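Local coordinates for protein kappa-carrageenase (Zobellia galactanivorans, PDB 5OCR) that probably hydrolyses kappa-carrageenan, a sulfated galactan of red algae, through the family 16 glycoside hydrolase module that this chain comprises, at residues M72-N77 with T84-G89. Sequence-based numbering, arbitrary orientation.
Sequences MRHNAN and TYFTSG
Arg73 and Thr87 form a hydrogen-bonded antiparallel pair at the loop end of the beta hairpin made by strands 67-74 and 86-97, part of the jellyroll of this family 16 glycoside hydrolase. Arg73 N reaches Thr87 O at 2.8 Å, and Thr87 N answers to Arg73 O at 2.9 Å. One step further, where the strands give way to the connecting loop, Asn75 N still holds Tyr85 O at 2.8 Å.

Asparagine suits this place because its short amide offers both an acceptor and a donor. With CG beside its own backbone N (chi1 -60°), the side chain leans over the opposite backbone: CB and CG lie against Tyr85 O, OD1 accepts from a water that also bonds Thr87 OG1, and ND2 donates to a second water, which links Thr84 OG1 and Phe86 O. ND2 also bonds Thr79 O in the loop. A leucine at Asn75 would probably strip both waters of a partner and leave Thr79 O without its amide donor. Beta-branched Thr87 fits a strand, and its OG1 also bonds Asn60; Thr84 OG1 bonds Asp81 O.

On the other face, His74 and Phe86 are a non-hydrogen-bonded pair whose ring planes lie 35° apart. Phe86 offers a flat face to His74 CD2, offset toward the rim, while the imidazole edge faces Tyr85 O and NE2 bonds Asn78. The unbranched Met72 chain, bent at chi2 and chi3, makes a Met-aromatic contact, SD lying obliquely to the Phe86 ring, 5.4 Å from its centroid. Its CE is 3.6 Å from Ser88 OG, a hydroxyl hydrogen-bonded to Leu239 O.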
loop_
_atom_site.group_PDB
_atom_site.type_symbol
_atom_site.label_atom_id
_atom_site.label_comp_id
_atom_site.label_asym_id
_atom_site.label_seq_id
_atom_site.Cartn_x
_atom_site.Cartn_y
_atom_site.Cartn_z
ATOM N N MET A 72 10.919 -8.572 2.171
ATOM C CA MET A 72 11.179 -8.216 3.595
ATOM C C MET A 72 12.342 -9.067 4.097
ATOM O O MET A 72 12.279 -10.283 4.007
ATOM C CB MET A 72 9.914 -8.533 4.412
ATOM C CG MET A 72 10.055 -8.149 5.908
ATOM S SD MET A 72 10.113 -6.380 6.130
ATOM C CE MET A 72 8.428 -5.907 5.552
ATOM N N ARG A 73 13.419 -8.437 4.602
ATOM C CA ARG A 73 14.619 -9.192 5.037
ATOM C C ARG A 73 14.911 -8.866 6.490
ATOM O O ARG A 73 14.625 -7.747 6.975
ATOM C CB ARG A 73 15.859 -8.729 4.253
ATOM C CG ARG A 73 15.761 -9.224 2.807
ATOM C CD ARG A 73 17.084 -9.010 2.111
ATOM N NE ARG A 73 16.868 -9.111 0.656
ATOM C CZ ARG A 73 16.720 -10.242 -0.019
ATOM N NH1 ARG A 73 16.778 -11.426 0.621
ATOM N NH2 ARG A 73 16.525 -10.207 -1.345
ATOM N N HIS A 74 15.483 -9.824 7.202
ATOM C CA HIS A 74 15.833 -9.590 8.613
ATOM C C HIS A 74 17.238 -9.039 8.637
ATOM O O HIS A 74 18.149 -9.592 7.990
ATOM C CB HIS A 74 15.805 -10.953 9.355
ATOM C CG HIS A 74 16.161 -10.874 10.807
ATOM N ND1 HIS A 74 16.738 -11.929 11.446
ATOM C CD2 HIS A 74 15.890 -9.926 11.770
ATOM C CE1 HIS A 74 16.910 -11.590 12.765
ATOM N NE2 HIS A 74 16.406 -10.395 12.960
ATOM N N ASN A 75 17.456 -7.982 9.416
ATOM C CA ASN A 75 18.832 -7.435 9.522
ATOM C C ASN A 75 19.852 -8.505 9.984
ATOM O O ASN A 75 19.603 -9.236 10.943
ATOM C CB ASN A 75 18.914 -6.249 10.462
ATOM C CG ASN A 75 18.031 -5.089 10.019
ATOM O OD1 ASN A 75 17.453 -5.103 8.927
ATOM N ND2 ASN A 75 17.948 -4.076 10.853
ATOM N N ALA A 76 20.963 -8.590 9.261
ATOM C CA ALA A 76 22.106 -9.443 9.649
ATOM C C ALA A 76 22.356 -9.322 11.156
ATOM O O ALA A 76 22.390 -8.195 11.723
ATOM C CB ALA A 76 23.377 -9.061 8.881
ATOM N N ASN A 77 22.454 -10.484 11.827
ATOM C CA ASN A 77 22.836 -10.544 13.278
ATOM C C ASN A 77 21.709 -10.012 14.231
ATOM O O ASN A 77 21.903 -9.852 15.449
ATOM C CB ASN A 77 24.156 -9.770 13.518
ATOM C CG ASN A 77 25.274 -10.185 12.565
ATOM O OD1 ASN A 77 25.402 -11.339 12.202
ATOM N ND2 ASN A 77 26.094 -9.273 12.201
ATOM N N THR A 84 15.011 -0.489 14.430
ATOM C CA THR A 84 14.274 -1.446 13.599
ATOM C C THR A 84 15.157 -2.624 13.184
ATOM O O THR A 84 16.400 -2.517 13.183
ATOM C CB THR A 84 13.687 -0.773 12.343
ATOM O OG1 THR A 84 14.703 -0.323 11.446
ATOM C CG2 THR A 84 12.843 0.424 12.761
ATOM N N TYR A 85 14.480 -3.752 12.911
ATOM C CA TYR A 85 15.168 -5.076 12.766
ATOM C C TYR A 85 15.027 -5.725 11.388
ATOM O O TYR A 85 15.610 -6.785 11.096
ATOM C CB TYR A 85 14.661 -6.055 13.826
ATOM C CG TYR A 85 14.934 -5.621 15.236
ATOM C CD1 TYR A 85 16.087 -6.032 15.871
ATOM C CD2 TYR A 85 14.046 -4.750 15.899
ATOM C CE1 TYR A 85 16.340 -5.648 17.158
ATOM C CE2 TYR A 85 14.282 -4.386 17.200
ATOM C CZ TYR A 85 15.451 -4.810 17.789
ATOM O OH TYR A 85 15.774 -4.434 19.074
ATOM N N PHE A 86 14.211 -5.099 10.532
ATOM C CA PHE A 86 13.974 -5.551 9.131
ATOM C C PHE A 86 14.145 -4.425 8.093
ATOM O O PHE A 86 13.967 -3.246 8.422
ATOM C CB PHE A 86 12.536 -6.014 9.069
ATOM C CG PHE A 86 12.278 -7.204 9.907
ATOM C CD1 PHE A 86 12.437 -8.507 9.364
ATOM C CD2 PHE A 86 11.968 -7.059 11.287
ATOM C CE1 PHE A 86 12.209 -9.637 10.180
ATOM C CE2 PHE A 86 11.771 -8.191 12.094
ATOM C CZ PHE A 86 11.884 -9.465 11.537
ATOM N N THR A 87 14.381 -4.819 6.830
ATOM C CA THR A 87 14.290 -3.891 5.712
ATOM C C THR A 87 13.328 -4.431 4.683
ATOM O O THR A 87 13.174 -5.653 4.549
ATOM C CB THR A 87 15.692 -3.574 5.066
ATOM O OG1 THR A 87 16.292 -4.778 4.526
ATOM C CG2 THR A 87 16.619 -2.900 6.154
ATOM N N SER A 88 12.796 -3.505 3.924
ATOM C CA SER A 88 11.869 -3.897 2.871
ATOM C C SER A 88 12.092 -3.213 1.561
ATOM O O SER A 88 13.131 -2.560 1.323
ATOM C CB SER A 88 10.435 -3.809 3.410
ATOM O OG SER A 88 9.561 -4.491 2.496
ATOM N N GLY A 89 11.152 -3.421 0.635
ATOM C CA GLY A 89 11.324 -2.824 -0.709
ATOM C C GLY A 89 10.070 -2.078 -1.142
ATOM O O GLY A 89 8.970 -2.395 -0.656
HETATM O O HOH W 1 17.569 -6.300 6.453
HETATM O O HOH W 2 16.150 -1.929 9.834
#